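Local coordinates for protein endo-beta-1,4-mannanase (Alicyclobacillus acidocaldarius, PDB 4CD8) that hydrolyses internal beta-1,4-linked mannosidic bonds of mannan polysaccharides as an endo-acting glycoside hydrolase of family GH113, built on a TIM barrel, at residues A[260-265]-A[308-313]; A[14-19]-A[37-42]; A[164-169]-A[192-197]. All coordinates share one frame; numbering follows the deposited sequence.

Contact 1 of 3, residues A[260-265]-A[308-313]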
loop_
_atom_site.group_PDB
_atom_site.type_symbol
_atom_site.label_atom_id
_atom_site.label_comp_id
_atom_site.label_asym_id
_atom_site.label_seq_id
_atom_site.Cartn_x
_atom_site.Cartn_y
_atom_site.Cartn_z
ATOM N N ARG A 260 4.766 -20.619 -1.927
ATOM C CA ARG A 260 6.167 -20.697 -1.470
ATOM C C ARG A 260 6.629 -19.319 -0.983
ATOM O O ARG A 260 7.305 -19.213 0.037
ATOM C CB ARG A 260 7.126 -21.227 -2.559
ATOM C CG ARG A 260 7.022 -22.721 -2.847
ATOM C CD ARG A 260 8.031 -23.188 -3.906
ATOM N NE ARG A 260 7.692 -22.847 -5.305
ATOM C CZ ARG A 260 6.947 -23.599 -6.139
ATOM N NH1 ARG A 260 6.389 -24.746 -5.736
ATOM N NH2 ARG A 260 6.724 -23.179 -7.380
ATOM N N PHE A 261 6.251 -18.259 -1.701
ATOM C CA PHE A 261 6.584 -16.906 -1.234
ATOM C C PHE A 261 5.994 -16.647 0.150
ATOM O O PHE A 261 6.712 -16.177 1.042
ATOM C CB PHE A 261 6.085 -15.849 -2.193
ATOM C CG PHE A 261 6.256 -14.462 -1.679
ATOM C CD1 PHE A 261 7.446 -13.791 -1.864
ATOM C CD2 PHE A 261 5.231 -13.836 -0.968
ATOM C CE1 PHE A 261 7.616 -12.503 -1.366
ATOM C CE2 PHE A 261 5.401 -12.561 -0.453
ATOM C CZ PHE A 261 6.592 -11.878 -0.659
ATOM N N TYR A 262 4.699 -16.925 0.325
ATOM C CA TYR A 262 4.033 -16.651 1.637
ATOM C C TYR A 262 4.648 -17.513 2.740
ATOM O O TYR A 262 4.942 -17.017 3.842
ATOM C CB TYR A 262 2.509 -16.853 1.538
ATOM C CG TYR A 262 1.794 -15.613 1.012
ATOM C CD1 TYR A 262 1.408 -14.577 1.876
ATOM C CD2 TYR A 262 1.544 -15.450 -0.338
ATOM C CE1 TYR A 262 0.777 -13.451 1.399
ATOM C CE2 TYR A 262 0.921 -14.330 -0.839
ATOM C CZ TYR A 262 0.546 -13.320 0.024
ATOM O OH TYR A 262 -0.069 -12.211 -0.462
ATOM N N GLU A 263 4.906 -18.789 2.451
ATOM C CA GLU A 263 5.586 -19.657 3.438
ATOM C C GLU A 263 6.936 -19.066 3.872
ATOM O O GLU A 263 7.228 -18.977 5.102
ATOM C CB GLU A 263 5.733 -21.089 2.914
ATOM C CG GLU A 263 4.399 -21.801 2.771
ATOM C CD GLU A 263 3.802 -22.325 4.081
ATOM O OE1 GLU A 263 4.224 -21.919 5.177
ATOM O OE2 GLU A 263 2.873 -23.158 4.010
ATOM N N ALA A 264 7.724 -18.595 2.905
ATOM C CA ALA A 264 9.055 -18.057 3.216
ATOM C C ALA A 264 8.985 -16.794 4.060
ATOM O O ALA A 264 9.776 -16.611 4.992
ATOM C CB ALA A 264 9.853 -17.790 1.946
ATOM N N MET A 265 8.046 -15.925 3.713
ATOM C CA MET A 265 7.839 -14.700 4.448
ATOM C C MET A 265 7.414 -14.992 5.889
ATOM O O MET A 265 8.046 -14.484 6.829
ATOM C CB MET A 265 6.801 -13.835 3.743
ATOM C CG MET A 265 6.419 -12.636 4.580
ATOM S SD MET A 265 5.223 -11.634 3.730
ATOM C CE MET A 265 3.728 -12.567 3.997
ATOM N N ASP A 308 -4.948 -20.399 2.097
ATOM C CA ASP A 308 -4.838 -21.268 3.268
ATOM C C ASP A 308 -3.564 -21.005 4.063
ATOM O O ASP A 308 -3.586 -21.106 5.317
ATOM C CB ASP A 308 -4.870 -22.749 2.864
ATOM C CG ASP A 308 -6.119 -23.107 2.097
ATOM O OD1 ASP A 308 -7.213 -22.616 2.459
ATOM O OD2 ASP A 308 -5.994 -23.855 1.116
ATOM N N VAL A 309 -2.448 -20.729 3.379
ATOM C CA VAL A 309 -1.197 -20.385 4.106
ATOM C C VAL A 309 -1.443 -19.152 4.970
ATOM O O VAL A 309 -1.105 -19.125 6.181
ATOM C CB VAL A 309 0.000 -20.134 3.165
ATOM C CG1 VAL A 309 1.247 -19.747 3.947
ATOM C CG2 VAL A 309 0.288 -21.386 2.340
ATOM N N VAL A 310 -2.037 -18.141 4.347
ATOM C CA VAL A 310 -2.406 -16.928 5.065
ATOM C C VAL A 310 -3.402 -17.183 6.201
ATOM O O VAL A 310 -3.259 -16.620 7.331
ATOM C CB VAL A 310 -2.944 -15.859 4.089
ATOM C CG1 VAL A 310 -3.584 -14.695 4.833
ATOM C CG2 VAL A 310 -1.817 -15.381 3.183
ATOM N N ALA A 311 -4.397 -18.017 5.937
ATOM C CA ALA A 311 -5.369 -18.395 6.951
ATOM C C ALA A 311 -4.681 -19.034 8.153
ATOM O O ALA A 311 -4.924 -18.624 9.304
ATOM C CB ALA A 311 -6.410 -19.329 6.362
ATOM N N ARG A 312 -3.813 -20.010 7.900
ATOM C CA ARG A 312 -3.106 -20.702 8.978
ATOM C C ARG A 312 -2.276 -19.711 9.813
ATOM O O ARG A 312 -2.277 -19.789 11.075
ATOM C CB ARG A 312 -2.236 -21.848 8.418
ATOM N N ALA A 313 -1.588 -18.767 9.124
ATOM C CA ALA A 313 -0.787 -17.776 9.852
ATOM C C ALA A 313 -1.669 -16.755 10.611
ATOM O O ALA A 313 -1.467 -16.518 11.827
ATOM C CB ALA A 313 0.181 -17.079 8.910
#
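Tyr262 and Glu263 on one helix meet Val310 and Val309 on the other, and these pairs show how the two parts of a helix interface, deep and shallow, can use different chemistry. The deep part is apolar. Methyl CG2 of Val310 approaches the tyrosine ring obliquely at its CD1-CE1 bond, 3.6 Å from Tyr262 CD1 and almost as close to CE1. Further down the same side chain, Tyr262 CB meets Val309 CG1 at 4.0 Å. The ring turns inward because CG stands beside the backbone N and anti to the carbonyl carbon (chi1 -85°). Leu280 of strand 275-283 touches both Tyr262 and Val310, so the pair is seated on the barrel wall, while Phe266, one turn after Tyr262 on helix 255-268, touches both Val309 and Val310.

The shallow part brings a charged group against hydrocarbon. The chain of Glu263 bends at chi2 (-78°) and lays its carboxylate across the two methyls of Val309. Glu263 CD comes within 3.6 Å of Val309 CG1, and OE2 lies at the same distance from CG2. No hydrogen bond spans the two segments; van der Waals contact carries the pairing, with the carboxylate toward solvent.

Closest in backbone terms are Glu263 and Val309, their CA atoms 6.9 Å apart. The axes of the two short helical segments come within 9.8 Å and run nearly parallel, at 22°. Such side-by-side packing of consecutive outer helices, here 255-268 and 305-317 flanking strand 275-283, is characteristic of the (beta/alpha)8 TIM barrel.

Contact 2 of 3, residues A[14-19]-A[37-42]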
loop_
_atom_site.group_PDB
_atom_site.type_symbol
_atom_site.label_atom_id
_atom_site.label_comp_id
_atom_site.label_asym_id
_atom_site.label_seq_id
_atom_site.Cartn_x
_atom_site.Cartn_y
_atom_site.Cartn_z
ATOM N N ARG A 14 -3.515 -7.664 10.017
ATOM C CA ARG A 14 -3.820 -8.755 9.118
ATOM C C ARG A 14 -4.662 -8.145 8.002
ATOM O O ARG A 14 -5.887 -8.105 8.104
ATOM C CB ARG A 14 -4.615 -9.861 9.838
ATOM C CG ARG A 14 -3.804 -10.496 10.951
ATOM C CD ARG A 14 -4.607 -11.460 11.810
ATOM N NE ARG A 14 -5.472 -10.803 12.788
ATOM C CZ ARG A 14 -6.799 -10.732 12.716
ATOM N NH1 ARG A 14 -7.463 -11.214 11.686
ATOM N NH2 ARG A 14 -7.482 -10.140 13.684
ATOM N N GLY A 15 -4.001 -7.611 6.965
ATOM C CA GLY A 15 -4.703 -6.722 6.060
ATOM C C GLY A 15 -4.594 -7.087 4.614
ATOM O O GLY A 15 -3.797 -7.931 4.243
ATOM N N MET A 16 -5.390 -6.376 3.818
ATOM C CA MET A 16 -5.459 -6.620 2.396
ATOM C C MET A 16 -5.719 -5.320 1.680
ATOM O O MET A 16 -6.585 -4.550 2.074
ATOM C CB MET A 16 -6.566 -7.604 2.084
ATOM C CG MET A 16 -6.698 -7.896 0.565
ATOM S SD MET A 16 -5.256 -8.681 -0.214
ATOM C CE MET A 16 -5.263 -10.301 0.569
ATOM N N THR A 17 -4.974 -5.086 0.612
ATOM C CA THR A 17 -5.212 -3.927 -0.224
ATOM C C THR A 17 -6.301 -4.246 -1.251
ATOM O O THR A 17 -6.278 -5.320 -1.860
ATOM C CB THR A 17 -3.937 -3.509 -1.004
ATOM O OG1 THR A 17 -2.865 -3.262 -0.087
ATOM C CG2 THR A 17 -4.208 -2.251 -1.835
ATOM N N PHE A 18 -7.196 -3.289 -1.440
ATOM C CA PHE A 18 -8.402 -3.422 -2.247
ATOM C C PHE A 18 -8.510 -2.350 -3.315
ATOM O O PHE A 18 -8.339 -1.160 -3.066
ATOM C CB PHE A 18 -9.659 -3.290 -1.400
ATOM C CG PHE A 18 -10.939 -3.357 -2.212
ATOM C CD1 PHE A 18 -11.529 -2.212 -2.723
ATOM C CD2 PHE A 18 -11.564 -4.568 -2.401
ATOM C CE1 PHE A 18 -12.688 -2.274 -3.470
ATOM C CE2 PHE A 18 -12.752 -4.630 -3.091
ATOM C CZ PHE A 18 -13.304 -3.493 -3.636
ATOM N N GLY A 19 -8.804 -2.786 -4.539
ATOM C CA GLY A 19 -9.377 -1.884 -5.547
ATOM C C GLY A 19 -8.438 -1.056 -6.397
ATOM O O GLY A 19 -8.891 -0.195 -7.171
ATOM N N ARG A 37 -17.232 -7.722 0.215
ATOM C CA ARG A 37 -17.843 -8.701 1.092
ATOM C C ARG A 37 -17.007 -10.009 1.179
ATOM O O ARG A 37 -16.800 -10.550 2.277
ATOM C CB ARG A 37 -19.277 -9.021 0.698
ATOM C CG ARG A 37 -20.243 -7.882 0.915
ATOM C CD ARG A 37 -21.619 -8.247 0.423
ATOM N NE ARG A 37 -22.550 -7.209 0.804
ATOM C CZ ARG A 37 -23.084 -6.289 0.011
ATOM N NH1 ARG A 37 -22.894 -6.296 -1.324
ATOM N NH2 ARG A 37 -23.872 -5.362 0.560
ATOM N N ALA A 38 -16.488 -10.492 0.043
ATOM C CA ALA A 38 -15.622 -11.660 0.078
ATOM C C ALA A 38 -14.347 -11.383 0.845
ATOM O O ALA A 38 -13.871 -12.210 1.661
ATOM C CB ALA A 38 -15.298 -12.114 -1.342
ATOM N N LEU A 39 -13.780 -10.205 0.632
ATOM C CA LEU A 39 -12.559 -9.832 1.358
ATOM C C LEU A 39 -12.808 -9.912 2.871
ATOM O O LEU A 39 -11.968 -10.433 3.604
ATOM C CB LEU A 39 -12.068 -8.458 0.947
ATOM C CG LEU A 39 -10.775 -7.899 1.550
ATOM C CD1 LEU A 39 -10.198 -6.861 0.604
ATOM C CD2 LEU A 39 -11.007 -7.308 2.957
ATOM N N ALA A 40 -13.956 -9.398 3.321
ATOM C CA ALA A 40 -14.232 -9.342 4.772
ATOM C C ALA A 40 -14.511 -10.733 5.385
ATOM O O ALA A 40 -14.490 -10.886 6.624
ATOM C CB ALA A 40 -15.375 -8.390 5.077
ATOM N N GLU A 41 -14.724 -11.762 4.551
ATOM C CA GLU A 41 -14.857 -13.119 5.073
ATOM C C GLU A 41 -13.514 -13.831 5.353
ATOM O O GLU A 41 -13.493 -14.898 5.976
ATOM C CB GLU A 41 -15.707 -13.963 4.143
ATOM C CG GLU A 41 -17.150 -13.461 4.034
ATOM C CD GLU A 41 -18.014 -14.351 3.167
ATOM O OE1 GLU A 41 -18.003 -15.559 3.380
ATOM O OE2 GLU A 41 -18.687 -13.855 2.264
ATOM N N GLN A 42 -12.419 -13.229 4.894
ATOM C CA GLN A 42 -11.071 -13.704 5.161
ATOM C C GLN A 42 -10.706 -13.267 6.565
ATOM O O GLN A 42 -11.356 -12.365 7.101
ATOM C CB GLN A 42 -10.113 -13.064 4.181
ATOM C CG GLN A 42 -10.417 -13.434 2.729
ATOM C CD GLN A 42 -9.850 -14.774 2.337
ATOM O OE1 GLN A 42 -8.674 -15.060 2.581
ATOM N NE2 GLN A 42 -10.662 -15.595 1.684
#
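This is a buried apolar contact between a barrel strand and the helix that follows it: Leu39, near the end of helix 30-40, sets its side chain between Met16 and Phe18 of strand 13-18. The elements belong to the beta-alpha-beta unit completed by strand 46-55, and the contact lies in the layer between the sheet and the outer helices.

Met16 and Phe18 stand two residues apart on the strand and therefore point to the same side, toward the helix, whereas Thr17 between them points away. One methyl serves both: Leu39 CD1 is 3.7 Å from Met16 CG and 4.0 Å from Phe18 CD2. It also lies 4.1 Å from Phe18 CB, so it rests at the root of the phenylalanine side chain, with an oblique approach to the ring. The leucine reaches this place by holding CG anti to its own backbone N (chi1 -178°), which extends the branch from the helix toward the strand. Met16 meets it with CB and CG, before its chain bends at chi2 and chi3.

Val47 of strand 46-55 touches both Leu39 and Phe18, and Trp283 of strand 275-283 touches Leu39 and Met16, so the two strands beside 13-18 both contribute to the same core.

No hydrogen bond joins the two segments. With carbon meeting carbon throughout, the pairing of these segments rests on van der Waals contact and probably on the exclusion of water, which imposes no bond direction on the side chains.

Contact 3 of 3, residues A[164-169]-A[192-197]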
loop_
_atom_site.group_PDB
_atom_site.type_symbol
_atom_site.label_atom_id
_atom_site.label_comp_id
_atom_site.label_asym_id
_atom_site.label_seq_id
_atom_site.Cartn_x
_atom_site.Cartn_y
_atom_site.Cartn_z
ATOM N N GLU A 164 6.681 19.282 5.466
ATOM C CA GLU A 164 5.549 20.187 5.151
ATOM C C GLU A 164 4.289 19.416 4.769
ATOM O O GLU A 164 3.185 19.714 5.231
ATOM C CB GLU A 164 5.875 21.188 4.036
ATOM C CG GLU A 164 7.022 22.119 4.394
ATOM C CD GLU A 164 7.432 23.029 3.260
ATOM O OE1 GLU A 164 7.185 22.740 2.060
ATOM O OE2 GLU A 164 7.993 24.066 3.582
ATOM N N THR A 165 4.446 18.422 3.893
ATOM C CA THR A 165 3.278 17.677 3.431
ATOM C C THR A 165 2.601 16.934 4.605
ATOM O O THR A 165 1.393 16.923 4.753
ATOM C CB THR A 165 3.753 16.679 2.376
ATOM O OG1 THR A 165 4.290 17.438 1.274
ATOM C CG2 THR A 165 2.635 15.717 1.949
ATOM N N ILE A 166 3.432 16.311 5.427
ATOM C CA ILE A 166 2.944 15.547 6.583
ATOM C C ILE A 166 2.281 16.466 7.604
ATOM O O ILE A 166 1.205 16.140 8.093
ATOM C CB ILE A 166 4.063 14.694 7.203
ATOM C CG1 ILE A 166 4.507 13.584 6.205
ATOM C CG2 ILE A 166 3.582 14.085 8.528
ATOM C CD1 ILE A 166 5.839 12.948 6.540
ATOM N N ALA A 167 2.887 17.626 7.839
ATOM C CA ALA A 167 2.303 18.562 8.778
ATOM C C ALA A 167 0.921 18.984 8.303
ATOM O O ALA A 167 -0.008 19.103 9.062
ATOM C CB ALA A 167 3.211 19.762 8.936
ATOM N N ARG A 168 0.775 19.197 7.009
ATOM C CA ARG A 168 -0.530 19.602 6.496
ATOM C C ARG A 168 -1.541 18.467 6.639
ATOM O O ARG A 168 -2.684 18.692 7.016
ATOM C CB ARG A 168 -0.415 20.049 5.048
ATOM C CG ARG A 168 -1.729 20.487 4.443
ATOM C CD ARG A 168 -1.427 21.037 3.067
ATOM N NE ARG A 168 -2.617 21.458 2.382
ATOM C CZ ARG A 168 -2.684 21.775 1.069
ATOM N NH1 ARG A 168 -1.630 21.694 0.321
ATOM N NH2 ARG A 168 -3.886 22.158 0.528
ATOM N N VAL A 169 -1.139 17.237 6.313
ATOM C CA VAL A 169 -1.986 16.104 6.581
ATOM C C VAL A 169 -2.456 16.023 8.050
ATOM O O VAL A 169 -3.617 15.762 8.318
ATOM C CB VAL A 169 -1.267 14.773 6.197
ATOM C CG1 VAL A 169 -1.938 13.547 6.789
ATOM C CG2 VAL A 169 -1.202 14.621 4.680
ATOM N N TRP A 192 11.157 9.409 9.337
ATOM C CA TRP A 192 10.290 8.473 10.043
ATOM C C TRP A 192 9.734 9.057 11.354
ATOM O O TRP A 192 8.667 8.671 11.782
ATOM C CB TRP A 192 10.980 7.147 10.369
ATOM C CG TRP A 192 11.308 6.245 9.196
ATOM C CD1 TRP A 192 12.505 5.708 8.934
ATOM C CD2 TRP A 192 10.400 5.755 8.156
ATOM N NE1 TRP A 192 12.424 4.886 7.808
ATOM C CE2 TRP A 192 11.146 4.894 7.339
ATOM C CE3 TRP A 192 9.042 5.907 7.912
ATOM C CZ2 TRP A 192 10.589 4.254 6.235
ATOM C CZ3 TRP A 192 8.484 5.298 6.804
ATOM C CH2 TRP A 192 9.263 4.470 5.977
ATOM N N ASP A 193 10.476 9.966 11.976
ATOM C CA ASP A 193 9.939 10.617 13.168
ATOM C C ASP A 193 8.636 11.392 12.945
ATOM O O ASP A 193 7.884 11.637 13.888
ATOM C CB ASP A 193 10.999 11.547 13.760
ATOM C CG ASP A 193 11.402 12.643 12.800
ATOM O OD1 ASP A 193 12.084 12.337 11.807
ATOM O OD2 ASP A 193 11.019 13.800 12.964
ATOM N N ALA A 194 8.321 11.749 11.705
ATOM C CA ALA A 194 7.138 12.505 11.393
ATOM C C ALA A 194 5.919 11.645 11.194
ATOM O O ALA A 194 4.845 12.163 11.043
ATOM C CB ALA A 194 7.373 13.400 10.169
ATOM N N VAL A 195 6.095 10.319 11.180
ATOM C CA VAL A 195 4.972 9.437 11.049
ATOM C C VAL A 195 4.789 8.536 12.265
ATOM O O VAL A 195 5.645 8.456 13.107
ATOM C CB VAL A 195 5.002 8.620 9.740
ATOM C CG1 VAL A 195 5.113 9.568 8.542
ATOM C CG2 VAL A 195 6.134 7.620 9.755
ATOM N N ASP A 196 3.621 7.911 12.373
ATOM C CA ASP A 196 3.339 7.014 13.514
ATOM C C ASP A 196 3.886 5.622 13.369
ATOM O O ASP A 196 4.202 4.944 14.336
ATOM C CB ASP A 196 1.841 6.977 13.768
ATOM C CG ASP A 196 1.264 8.379 13.950
ATOM O OD1 ASP A 196 1.884 9.171 14.683
ATOM O OD2 ASP A 196 0.219 8.706 13.395
ATOM N N LEU A 197 3.888 5.145 12.123
ATOM C CA LEU A 197 4.287 3.783 11.799
ATOM C C LEU A 197 5.194 3.789 10.590
ATOM O O LEU A 197 4.908 4.469 9.597
ATOM C CB LEU A 197 3.068 2.904 11.451
ATOM C CG LEU A 197 2.026 2.759 12.555
ATOM C CD1 LEU A 197 0.663 2.428 11.971
ATOM C CD2 LEU A 197 2.495 1.684 13.526
#
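Ile166 meets Ala194 and Val195 with the two ends of its branched side chain, a useful example of how one residue can join a helix to a loop by methyl-to-methyl contact and by contact with a backbone carbonyl. The apolar part belongs to its delta methyl. Ile166 CD1 lies 4.0 Å from Ala194 CB and at the same distance from Val195 CG1, the isoleucine and valine side chains crossing at roughly a right angle. CG1 is placed beside the backbone N (chi1 -66°), and the chain then runs on nearly extended, carrying CD1 to the loop.

The other branch meets backbone: Ile166 CG2 sits 3.4 Å from Ala194 O. That carbonyl oxygen accepts a hydrogen bond from Arg170 NH2, one turn further along helix 159-172, so a methyl and a guanidinium group of the same helix both meet it.

Ionic ties frame this hydrophobic centre. Asp193 forms a salt bridge with Arg163 and Asp196 another with Arg170, linking the loop to the same helix. A serine in place of Ile166 would probably open a gap beside Ala194 CB and Val195 CG1, which would lose the delta methyl they pack on.

The chemistry thus divides the labour: hydrocarbon contact fills the buried interface, while directional charged bonds from flanking arginines are likely to set where the loop lies along the helix.

Along the chain the contacts follow in the order 2, 3, 1, none nested in another, and they sample three sectors of a single barrel. Contacts 1 and 2 are neighbours, their centres 16 Å apart and nearest atoms about 6 Å apart; strand 275-283 connects them, since its side chains reach both and it pairs with strand 13-18. Contact 3 lies across the centre of the chain, with its centre 32 Å from that of contact 1 and 27 Å from that of contact 2. The closed sheet thus relates all three without direct touch: the contacts sample the packing of the outer layer at separate places around the barrel that holds the bound mannose unit and mannoimidazole inhibitor.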